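Local coordinates for putative chromatin binding protein (Chaetomium thermophilum, PDB 6QP0), which acts as a tRNA-dependent ATPase essential for tRNA modification by Elongator, this chain being the N-terminal, P-loop nucleotide-binding part of the protein, at residues 9-14 against 210-215; 72-77 against 125-130; 227-232 against 241-246. All blocks are in the same frame, centred on the assembly; numbering follows the deposited sequence.

Contact 1 holds the phosphate-binding loop against the end of helix 205-213 and carries the ADP and aluminum fluoride directly. Contacts 2 and 3 belong to the two outermost strands of the parallel sheet behind it: 72-77 pairs with 125-130 at one edge, while 228-231 at the other edge packs on helix 237-250. Their centres lie about 16 Å apart, and that of contact 1 is about 21 Å from contact 2 and 20 Å from contact 3. Contact 2 reaches the active site through Asp130, whose side chain is about 3 Å from the magnesium. In contact 3 the side chain of Leu231 lies about 8 Å from the ADP.

Contact 1 (9-14 against 210-215). With ADP (adenosine-5'-diphosphate), chain B; AF3 (aluminum fluoride), chain C.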
loop_
_atom_site.group_PDB
_atom_site.type_symbol
_atom_site.label_atom_id
_atom_site.label_comp_id
_atom_site.label_asym_id
_atom_site.label_seq_id
_atom_site.Cartn_x
_atom_site.Cartn_y
_atom_site.Cartn_z
ATOM N N GLY A 9 -3.039 -3.660 3.414
ATOM C CA GLY A 9 -2.892 -4.813 4.274
ATOM C C GLY A 9 -2.709 -4.380 5.711
ATOM O O GLY A 9 -2.665 -3.188 6.030
ATOM N N LEU A 10 -2.606 -5.379 6.574
ATOM C CA LEU A 10 -2.404 -5.145 7.992
ATOM C C LEU A 10 -0.965 -4.726 8.252
ATOM O O LEU A 10 -0.092 -4.862 7.393
ATOM C CB LEU A 10 -2.747 -6.405 8.779
ATOM C CG LEU A 10 -4.219 -6.815 8.798
ATOM C CD1 LEU A 10 -4.385 -8.109 9.574
ATOM C CD2 LEU A 10 -5.076 -5.715 9.397
ATOM N N PRO A 11 -0.686 -4.200 9.441
ATOM C CA PRO A 11 0.708 -3.947 9.819
ATOM C C PRO A 11 1.521 -5.233 9.778
ATOM O O PRO A 11 1.111 -6.265 10.312
ATOM C CB PRO A 11 0.594 -3.391 11.245
ATOM C CG PRO A 11 -0.803 -2.871 11.341
ATOM C CD PRO A 11 -1.636 -3.760 10.478
ATOM N N SER A 12 2.685 -5.163 9.133
ATOM C CA SER A 12 3.601 -6.300 9.043
ATOM C C SER A 12 2.934 -7.495 8.364
ATOM O O SER A 12 3.128 -8.648 8.756
ATOM C CB SER A 12 4.132 -6.690 10.426
ATOM O OG SER A 12 3.704 -5.775 11.421
ATOM N N SER A 13 2.150 -7.218 7.325
ATOM C CA SER A 13 1.452 -8.253 6.577
ATOM C C SER A 13 2.154 -8.619 5.275
ATOM O O SER A 13 1.675 -9.504 4.558
ATOM C CB SER A 13 0.016 -7.808 6.276
ATOM O OG SER A 13 -0.000 -6.621 5.501
ATOM N N GLY A 14 3.266 -7.969 4.955
ATOM C CA GLY A 14 4.002 -8.261 3.745
ATOM C C GLY A 14 3.807 -7.283 2.609
ATOM O O GLY A 14 4.116 -7.630 1.463
ATOM N N ASN A 210 -4.436 -1.919 17.667
ATOM C CA ASN A 210 -5.515 -1.012 17.291
ATOM C C ASN A 210 -5.583 -0.813 15.781
ATOM O O ASN A 210 -6.671 -0.596 15.235
ATOM C CB ASN A 210 -5.339 0.333 18.000
ATOM C CG ASN A 210 -5.268 0.192 19.511
ATOM O OD1 ASN A 210 -4.367 0.727 20.157
ATOM N ND2 ASN A 210 -6.216 -0.541 20.080
ATOM N N LEU A 211 -4.441 -0.886 15.086
ATOM C CA LEU A 211 -4.447 -0.763 13.632
ATOM C C LEU A 211 -5.217 -1.913 12.988
ATOM O O LEU A 211 -6.066 -1.694 12.116
ATOM C CB LEU A 211 -3.016 -0.716 13.094
ATOM C CG LEU A 211 -2.467 0.661 12.722
ATOM C CD1 LEU A 211 -1.007 0.550 12.322
ATOM C CD2 LEU A 211 -3.282 1.295 11.602
ATOM N N VAL A 212 -4.923 -3.151 13.396
ATOM C CA VAL A 212 -5.637 -4.296 12.840
ATOM C C VAL A 212 -7.132 -4.166 13.098
ATOM O O VAL A 212 -7.956 -4.375 12.202
ATOM C CB VAL A 212 -5.093 -5.612 13.421
ATOM C CG1 VAL A 212 -5.900 -6.783 12.877
ATOM C CG2 VAL A 212 -3.622 -5.776 13.111
ATOM N N PHE A 213 -7.503 -3.832 14.339
ATOM C CA PHE A 213 -8.916 -3.736 14.687
ATOM C C PHE A 213 -9.669 -2.800 13.744
ATOM O O PHE A 213 -10.799 -3.098 13.342
ATOM C CB PHE A 213 -9.071 -3.264 16.136
ATOM C CG PHE A 213 -10.439 -2.718 16.452
ATOM C CD1 PHE A 213 -11.476 -3.565 16.805
ATOM C CD2 PHE A 213 -10.689 -1.356 16.385
ATOM C CE1 PHE A 213 -12.735 -3.064 17.089
ATOM C CE2 PHE A 213 -11.945 -0.851 16.665
ATOM C CZ PHE A 213 -12.968 -1.706 17.019
ATOM N N ARG A 214 -9.063 -1.665 13.383
ATOM C CA ARG A 214 -9.724 -0.660 12.563
ATOM C C ARG A 214 -9.378 -0.778 11.078
ATOM O O ARG A 214 -9.646 0.153 10.310
ATOM C CB ARG A 214 -9.398 0.748 13.074
ATOM C CG ARG A 214 -8.007 1.291 12.746
ATOM C CD ARG A 214 -7.896 2.735 13.238
ATOM N NE ARG A 214 -6.606 3.352 12.940
ATOM C CZ ARG A 214 -5.512 3.197 13.679
ATOM N NH1 ARG A 214 -5.544 2.429 14.763
ATOM N NH2 ARG A 214 -4.388 3.805 13.329
ATOM N N TYR A 215 -8.805 -1.904 10.654
ATOM C CA TYR A 215 -8.573 -2.128 9.230
ATOM C C TYR A 215 -9.901 -2.399 8.535
ATOM O O TYR A 215 -10.751 -3.135 9.045
ATOM C CB TYR A 215 -7.609 -3.296 9.009
ATOM C CG TYR A 215 -7.307 -3.560 7.546
ATOM C CD1 TYR A 215 -6.226 -2.959 6.919
ATOM C CD2 TYR A 215 -8.110 -4.409 6.794
ATOM C CE1 TYR A 215 -5.954 -3.189 5.584
ATOM C CE2 TYR A 215 -7.845 -4.650 5.460
ATOM C CZ TYR A 215 -6.765 -4.038 4.860
ATOM O OH TYR A 215 -6.497 -4.274 3.530
HETATM P PB ADP B . 5.136 -4.633 5.933
HETATM O O1B ADP B . 6.156 -3.668 5.370
HETATM O O2B ADP B . 4.722 -4.191 7.308
HETATM O O3B ADP B . 3.919 -4.674 5.042
HETATM P PA ADP B . 7.113 -6.679 5.221
HETATM O O1A ADP B . 8.305 -5.826 5.578
HETATM O O2A ADP B . 6.851 -6.610 3.732
HETATM O O3A ADP B . 5.790 -6.149 6.056
HETATM O "O5'" ADP B . 7.408 -8.246 5.684
HETATM C "C5'" ADP B . 7.357 -8.541 7.066
HETATM C "C4'" ADP B . 8.109 -9.679 7.356
HETATM O "O4'" ADP B . 7.349 -10.921 6.962
HETATM C "C3'" ADP B . 9.464 -9.707 6.499
HETATM O "O3'" ADP B . 10.576 -10.299 7.314
HETATM C "C2'" ADP B . 9.219 -10.427 5.521
HETATM O "O2'" ADP B . 10.427 -11.206 5.162
HETATM C "C1'" ADP B . 7.991 -11.457 5.961
HETATM N N9 ADP B . 7.100 -11.607 4.861
HETATM C C8 ADP B . 6.309 -10.750 4.217
HETATM N N7 ADP B . 5.692 -11.438 3.251
HETATM C C5 ADP B . 6.112 -12.713 3.314
HETATM C C6 ADP B . 5.797 -13.824 2.561
HETATM N N6 ADP B . 5.046 -14.427 1.465
HETATM N N1 ADP B . 6.358 -14.991 2.826
HETATM C C2 ADP B . 7.247 -15.099 3.841
HETATM N N3 ADP B . 7.563 -14.012 4.586
HETATM C C4 ADP B . 6.990 -12.823 4.315
HETATM AL AL AF3 C . 5.381 -2.106 7.500
HETATM F F1 AF3 C . 5.684 -1.512 5.925
HETATM F F2 AF3 C . 6.665 -2.759 8.420
HETATM F F3 AF3 C . 3.781 -2.486 7.956
#
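Leu10 pushes one methyl, CD2, into the corner made by Val212 and the root of Tyr215, lying 3.7 Å from Val212 CG1 and 3.5 Å from Tyr215 CB. Its CB leaves to one side, but with CG anti to the carbonyl carbon (chi1 -68°) the branched end comes back toward the helix and crosses the valine at about a right angle. Pro11, next along, sets its ring edge on the helix: CG is 3.6 Å from Leu211 CB and similarly close to that residue's CD1, while CD rests against Val212 CG2. Tyr215 closes the inner side. Its ring is carried back along the end of strand 4-9 until CE1 lies 3.3 Å from Gly9 O, approached obliquely, and its hydroxyl is hydrogen-bonded to Thr8 OG1. With an alanine at Tyr215, Thr8 would probably be left without that mate and a gap would open beside Leu10 CD2 and the Gly9 carbonyl.

The loop held here is the P-loop (Walker A motif). A type II turn from Leu10 to Ser13 is tied by Ser13 OG donating to Leu10 O at 2.6 Å, and Gly14 holds the N-cap position of helix 15-31. Ser12 N points almost straight at F3 of the aluminum fluoride, 3.1 Å away (N-H...F 170°), and gives a weaker, bent bond to ADP O2B. Gly14 N makes two further weak bonds, to O3B and O3A. Aluminum sits 2.2 Å from ADP O2B, consistent with a mimic of the transferred gamma-phosphate.

In contrast to this close inner packing, the outer side of Leu10 and Val212 is partly exposed, and there Val162 of helix 162-174 also lies against both.

Contact 2 (72-77 against 125-130)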
loop_
_atom_site.group_PDB
_atom_site.type_symbol
_atom_site.label_atom_id
_atom_site.label_comp_id
_atom_site.label_asym_id
_atom_site.label_seq_id
_atom_site.Cartn_x
_atom_site.Cartn_y
_atom_site.Cartn_z
ATOM N N ARG A 72 6.746 4.803 -17.002
ATOM C CA ARG A 72 7.663 5.104 -15.913
ATOM C C ARG A 72 7.159 4.420 -14.647
ATOM O O ARG A 72 5.950 4.378 -14.395
ATOM C CB ARG A 72 7.778 6.612 -15.683
ATOM C CG ARG A 72 8.702 7.337 -16.651
ATOM C CD ARG A 72 8.595 8.848 -16.462
ATOM N NE ARG A 72 7.582 9.436 -17.337
ATOM C CZ ARG A 72 6.928 10.567 -17.086
ATOM N NH1 ARG A 72 7.157 11.248 -15.970
ATOM N NH2 ARG A 72 6.030 11.013 -17.954
ATOM N N LEU A 73 8.086 3.895 -13.853
ATOM C CA LEU A 73 7.759 3.122 -12.660
ATOM C C LEU A 73 8.139 3.915 -11.416
ATOM O O LEU A 73 9.294 4.325 -11.267
ATOM C CB LEU A 73 8.482 1.775 -12.681
ATOM C CG LEU A 73 8.136 0.789 -11.567
ATOM C CD1 LEU A 73 6.647 0.479 -11.550
ATOM C CD2 LEU A 73 8.950 -0.487 -11.738
ATOM N N HIS A 74 7.168 4.119 -10.527
ATOM C CA HIS A 74 7.377 4.845 -9.284
ATOM C C HIS A 74 6.971 3.977 -8.099
ATOM O O HIS A 74 6.016 3.199 -8.175
ATOM C CB HIS A 74 6.569 6.152 -9.250
ATOM C CG HIS A 74 6.762 7.017 -10.455
ATOM N ND1 HIS A 74 7.733 7.995 -10.523
ATOM C CD2 HIS A 74 6.103 7.059 -11.637
ATOM C CE1 HIS A 74 7.665 8.597 -11.697
ATOM N NE2 HIS A 74 6.684 8.048 -12.392
ATOM N N TYR A 75 7.704 4.128 -6.996
ATOM C CA TYR A 75 7.425 3.418 -5.756
ATOM C C TYR A 75 7.389 4.416 -4.608
ATOM O O TYR A 75 8.328 5.199 -4.435
ATOM C CB TYR A 75 8.479 2.341 -5.481
ATOM C CG TYR A 75 8.395 1.751 -4.090
ATOM C CD1 TYR A 75 7.499 0.730 -3.800
ATOM C CD2 TYR A 75 9.212 2.214 -3.069
ATOM C CE1 TYR A 75 7.419 0.192 -2.531
ATOM C CE2 TYR A 75 9.139 1.680 -1.797
ATOM C CZ TYR A 75 8.241 0.670 -1.535
ATOM O OH TYR A 75 8.163 0.135 -0.270
ATOM N N ILE A 76 6.313 4.378 -3.824
ATOM C CA ILE A 76 6.120 5.284 -2.700
ATOM C C ILE A 76 5.713 4.468 -1.482
ATOM O O ILE A 76 4.976 3.484 -1.600
ATOM C CB ILE A 76 5.054 6.358 -3.007
ATOM C CG1 ILE A 76 5.398 7.104 -4.296
ATOM C CG2 ILE A 76 4.934 7.334 -1.842
ATOM C CD1 ILE A 76 4.283 7.998 -4.803
ATOM N N SER A 77 6.184 4.884 -0.308
ATOM C CA SER A 77 5.850 4.213 0.936
ATOM C C SER A 77 5.975 5.211 2.077
ATOM O O SER A 77 6.502 6.314 1.909
ATOM C CB SER A 77 6.754 2.998 1.178
ATOM O OG SER A 77 8.075 3.402 1.493
ATOM N N ASP A 125 2.616 6.800 -16.222
ATOM C CA ASP A 125 3.408 6.606 -15.011
ATOM C C ASP A 125 2.689 5.619 -14.103
ATOM O O ASP A 125 1.604 5.915 -13.590
ATOM C CB ASP A 125 3.640 7.936 -14.294
ATOM C CG ASP A 125 4.505 8.882 -15.096
ATOM O OD1 ASP A 125 3.999 9.464 -16.077
ATOM O OD2 ASP A 125 5.693 9.031 -14.749
ATOM N N ILE A 126 3.297 4.457 -13.900
ATOM C CA ILE A 126 2.756 3.441 -13.006
ATOM C C ILE A 126 3.296 3.702 -11.608
ATOM O O ILE A 126 4.512 3.798 -11.408
ATOM C CB ILE A 126 3.123 2.029 -13.490
ATOM C CG1 ILE A 126 2.587 1.804 -14.907
ATOM C CG2 ILE A 126 2.564 0.981 -12.535
ATOM C CD1 ILE A 126 3.099 0.546 -15.566
ATOM N N VAL A 127 2.390 3.818 -10.639
ATOM C CA VAL A 127 2.733 4.194 -9.273
ATOM C C VAL A 127 2.294 3.081 -8.333
ATOM O O VAL A 127 1.127 2.674 -8.344
ATOM C CB VAL A 127 2.076 5.530 -8.877
ATOM C CG1 VAL A 127 2.328 5.839 -7.409
ATOM C CG2 VAL A 127 2.591 6.657 -9.759
ATOM N N ILE A 128 3.232 2.598 -7.521
ATOM C CA ILE A 128 2.958 1.608 -6.488
ATOM C C ILE A 128 2.946 2.323 -5.144
ATOM O O ILE A 128 3.975 2.855 -4.710
ATOM C CB ILE A 128 4.007 0.485 -6.490
ATOM C CG1 ILE A 128 4.042 -0.226 -7.842
ATOM C CG2 ILE A 128 3.719 -0.500 -5.367
ATOM C CD1 ILE A 128 5.245 -1.131 -8.018
ATOM N N LEU A 129 1.797 2.324 -4.475
ATOM C CA LEU A 129 1.648 2.966 -3.171
ATOM C C LEU A 129 1.680 1.874 -2.105
ATOM O O LEU A 129 0.678 1.198 -1.859
ATOM C CB LEU A 129 0.361 3.783 -3.109
ATOM C CG LEU A 129 0.188 4.668 -1.874
ATOM C CD1 LEU A 129 1.277 5.723 -1.813
ATOM C CD2 LEU A 129 -1.186 5.320 -1.856
ATOM N N ASP A 130 2.842 1.704 -1.478
ATOM C CA ASP A 130 3.044 0.704 -0.429
ATOM C C ASP A 130 2.766 1.366 0.914
ATOM O O ASP A 130 3.639 1.986 1.522
ATOM C CB ASP A 130 4.457 0.136 -0.506
ATOM C CG ASP A 130 4.831 -0.697 0.710
ATOM O OD1 ASP A 130 3.952 -1.000 1.542
ATOM O OD2 ASP A 130 6.024 -1.047 0.834
#
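Arg72 O accepts Ile126 N at 2.7 Å, the first of five backbone hydrogen bonds that pair these parallel strands, whose axes come within 4.7 Å. His74 gives its N to Ile126 O and takes Ile128 N on its own O; Ile76 repeats the pattern with Ile128 O and Asp130 N. Edge strand 72-77 is thus held through alternate residues.

Polar side chains meet at both ends. At the start, Asp125 OD2 takes His74 NE2 on its anti lone pair, 2.7 Å away and nearly straight (167°), with the donor's imidazole close to coplanar with the carboxylate. The same oxygen is 2.9 Å from Arg72 NH1, but the carboxylate lies over a face of the guanidinium, the planes 86° apart, and this salt bridge works through charge alone. Together the two partners would be expected to favour an ionised Asp125. At the far end Tyr75 OH donates to Asp130 OD2 at 2.7 Å, on the anti side and slightly out of the carboxylate plane; CG anti to the backbone N (chi1 169°) lays the ring along the sheet toward the aspartate. Thr16 OG1 also bonds to that oxygen.

Apolar contacts are longer. On the face with His74, Ile76 CD1 is 3.9 Å from Val127 CG1 and its CG2 meets Leu129 CD1; helix 106-120 covers this side. On the other, Leu73 CD1 lies 4.1 Å from Ile128 CD1, beneath helix 15-31.

Asp130 belongs to the magnesium site; lying at the end of the strand next to strand 4-9, it is consistent with a Walker B aspartate, and the parallel pair is part of the core sheet of a P-loop NTPase.

Contact 3 (227-232 against 241-246); sequences PLFLLA and RQVFDK
Val243 is the first residue of the helix to meet the strand, and it does so with both methyls. CG1 lies 3.6 Å from Phe229 CB, while CG2 is 3.4 Å from Leu231 CD2 and also faces Leu230 O. With CG1 anti to the backbone N (chi1 177°), the two branches divide along the strand, one toward Phe229 and one toward Leu231, the residues whose side chains point at the helix. The valine slides past both of them in the opposite direction. CA of Phe229 and CA of Val243, 6.9 Å apart, are the nearest such pair between the two segments.

Phe244 follows. Its CB turns away from the strand, yet the ring bends back and brings CE1 to 3.6 Å from Leu231 CD1, the two side chains crossing at about a right angle. The ring also meets Tyr25 of helix 15-31, so Leu231 is wedged where two helices come together.

This is the last beta-alpha unit of the P-loop fold: 228-231 is an outermost strand of the parallel sheet, bonded along its other side to strand 153-158, and helix 237-250 returns over one face of it. The segment axes run nearly antiparallel, at 162°, and approach to 9.1 Å, a spacing filled here by hydrocarbon; no hydrogen bond joins the two segments.

Asp245 turns off the strand and makes a salt bridge to Arg29 and a hydrogen bond to Tyr25, pinning the helix to helix 15-31 instead. Lys246 completes the turn: its CB packs obliquely on the ring of Phe229, 3.7 Å from CE1, whereas the amino end leads away to the exposed side.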
loop_
_atom_site.group_PDB
_atom_site.type_symbol
_atom_site.label_atom_id
_atom_site.label_comp_id
_atom_site.label_asym_id
_atom_site.label_seq_id
_atom_site.Cartn_x
_atom_site.Cartn_y
_atom_site.Cartn_z
ATOM N N PRO A 227 -10.593 -2.727 -9.492
ATOM C CA PRO A 227 -10.397 -4.184 -9.410
ATOM C C PRO A 227 -9.506 -4.592 -8.236
ATOM O O PRO A 227 -8.429 -4.028 -8.057
ATOM C CB PRO A 227 -9.735 -4.530 -10.750
ATOM C CG PRO A 227 -9.136 -3.252 -11.230
ATOM C CD PRO A 227 -10.027 -2.158 -10.728
ATOM N N LEU A 228 -9.965 -5.558 -7.445
ATOM C CA LEU A 228 -9.249 -6.004 -6.259
ATOM C C LEU A 228 -8.398 -7.223 -6.585
ATOM O O LEU A 228 -8.816 -8.102 -7.341
ATOM C CB LEU A 228 -10.221 -6.339 -5.125
ATOM C CG LEU A 228 -9.586 -6.870 -3.838
ATOM C CD1 LEU A 228 -8.592 -5.869 -3.267
ATOM C CD2 LEU A 228 -10.651 -7.213 -2.805
ATOM N N PHE A 229 -7.201 -7.267 -6.006
ATOM C CA PHE A 229 -6.307 -8.409 -6.128
ATOM C C PHE A 229 -5.717 -8.707 -4.759
ATOM O O PHE A 229 -5.482 -7.798 -3.958
ATOM C CB PHE A 229 -5.183 -8.150 -7.137
ATOM C CG PHE A 229 -5.669 -7.673 -8.475
ATOM C CD1 PHE A 229 -5.944 -8.574 -9.489
ATOM C CD2 PHE A 229 -5.847 -6.321 -8.720
ATOM C CE1 PHE A 229 -6.389 -8.137 -10.722
ATOM C CE2 PHE A 229 -6.293 -5.879 -9.949
ATOM C CZ PHE A 229 -6.565 -6.788 -10.951
ATOM N N LEU A 230 -5.484 -9.990 -4.494
ATOM C CA LEU A 230 -4.975 -10.432 -3.204
ATOM C C LEU A 230 -3.796 -11.373 -3.405
ATOM O O LEU A 230 -3.702 -12.072 -4.418
ATOM C CB LEU A 230 -6.068 -11.132 -2.384
ATOM C CG LEU A 230 -7.310 -10.298 -2.059
ATOM C CD1 LEU A 230 -8.307 -10.314 -3.208
ATOM C CD2 LEU A 230 -7.965 -10.790 -0.774
ATOM N N LEU A 231 -2.894 -11.381 -2.424
ATOM C CA LEU A 231 -1.712 -12.244 -2.449
ATOM C C LEU A 231 -1.456 -12.729 -1.025
ATOM O O LEU A 231 -0.966 -11.969 -0.184
ATOM C CB LEU A 231 -0.493 -11.515 -3.000
ATOM C CG LEU A 231 -0.487 -11.127 -4.478
ATOM C CD1 LEU A 231 0.769 -10.324 -4.799
ATOM C CD2 LEU A 231 -0.574 -12.357 -5.357
ATOM N N ALA A 232 -1.791 -13.985 -0.757
ATOM C CA ALA A 232 -1.416 -14.605 0.502
ATOM C C ALA A 232 0.070 -14.948 0.482
ATOM O O ALA A 232 0.691 -15.071 -0.577
ATOM C CB ALA A 232 -2.247 -15.861 0.758
ATOM N N ARG A 241 2.730 -14.401 -9.834
ATOM C CA ARG A 241 2.943 -13.979 -11.215
ATOM C C ARG A 241 1.632 -13.893 -11.988
ATOM O O ARG A 241 1.494 -13.041 -12.874
ATOM C CB ARG A 241 3.907 -14.945 -11.915
ATOM C CG ARG A 241 4.229 -14.624 -13.385
ATOM C CD ARG A 241 5.182 -13.436 -13.535
ATOM N NE ARG A 241 5.937 -13.484 -14.791
ATOM C CZ ARG A 241 7.266 -13.550 -14.885
ATOM N NH1 ARG A 241 8.026 -13.562 -13.794
ATOM N NH2 ARG A 241 7.838 -13.593 -16.082
ATOM N N GLN A 242 0.662 -14.761 -11.680
ATOM C CA GLN A 242 -0.620 -14.701 -12.376
ATOM C C GLN A 242 -1.405 -13.456 -11.978
ATOM O O GLN A 242 -2.035 -12.815 -12.830
ATOM C CB GLN A 242 -1.443 -15.959 -12.097
ATOM C CG GLN A 242 -2.587 -16.140 -13.082
ATOM C CD GLN A 242 -3.326 -17.451 -12.913
ATOM O OE1 GLN A 242 -3.048 -18.228 -11.999
ATOM N NE2 GLN A 242 -4.279 -17.706 -13.800
ATOM N N VAL A 243 -1.390 -13.097 -10.690
ATOM C CA VAL A 243 -2.044 -11.869 -10.254
ATOM C C VAL A 243 -1.421 -10.657 -10.948
ATOM O O VAL A 243 -2.127 -9.773 -11.443
ATOM C CB VAL A 243 -1.966 -11.717 -8.725
ATOM C CG1 VAL A 243 -2.583 -10.383 -8.301
ATOM C CG2 VAL A 243 -2.639 -12.881 -8.024
ATOM N N PHE A 244 -0.086 -10.594 -10.962
ATOM C CA PHE A 244 0.592 -9.433 -11.533
ATOM C C PHE A 244 0.185 -9.213 -12.988
ATOM O O PHE A 244 0.069 -8.066 -13.439
ATOM C CB PHE A 244 2.109 -9.600 -11.429
ATOM C CG PHE A 244 2.647 -9.503 -10.025
ATOM C CD1 PHE A 244 1.861 -9.034 -8.985
ATOM C CD2 PHE A 244 3.951 -9.875 -9.752
ATOM C CE1 PHE A 244 2.366 -8.945 -7.703
ATOM C CE2 PHE A 244 4.458 -9.788 -8.474
ATOM C CZ PHE A 244 3.666 -9.322 -7.449
ATOM N N ASP A 245 -0.023 -10.299 -13.742
ATOM C CA ASP A 245 -0.433 -10.171 -15.138
ATOM C C ASP A 245 -1.821 -9.547 -15.250
ATOM O O ASP A 245 -2.067 -8.720 -16.137
ATOM C CB ASP A 245 -0.402 -11.540 -15.824
ATOM C CG ASP A 245 1.002 -11.963 -16.241
ATOM O OD1 ASP A 245 1.543 -11.383 -17.208
ATOM O OD2 ASP A 245 1.570 -12.870 -15.597
ATOM N N LYS A 246 -2.746 -9.937 -14.368
ATOM C CA LYS A 246 -4.074 -9.333 -14.376
ATOM C C LYS A 246 -4.006 -7.869 -13.953
ATOM O O LYS A 246 -4.758 -7.033 -14.470
ATOM C CB LYS A 246 -5.016 -10.125 -13.470
ATOM C CG LYS A 246 -5.355 -11.527 -13.979
ATOM C CD LYS A 246 -5.673 -12.461 -12.820
ATOM C CE LYS A 246 -6.215 -13.810 -13.280
ATOM N NZ LYS A 246 -5.559 -14.355 -14.505
#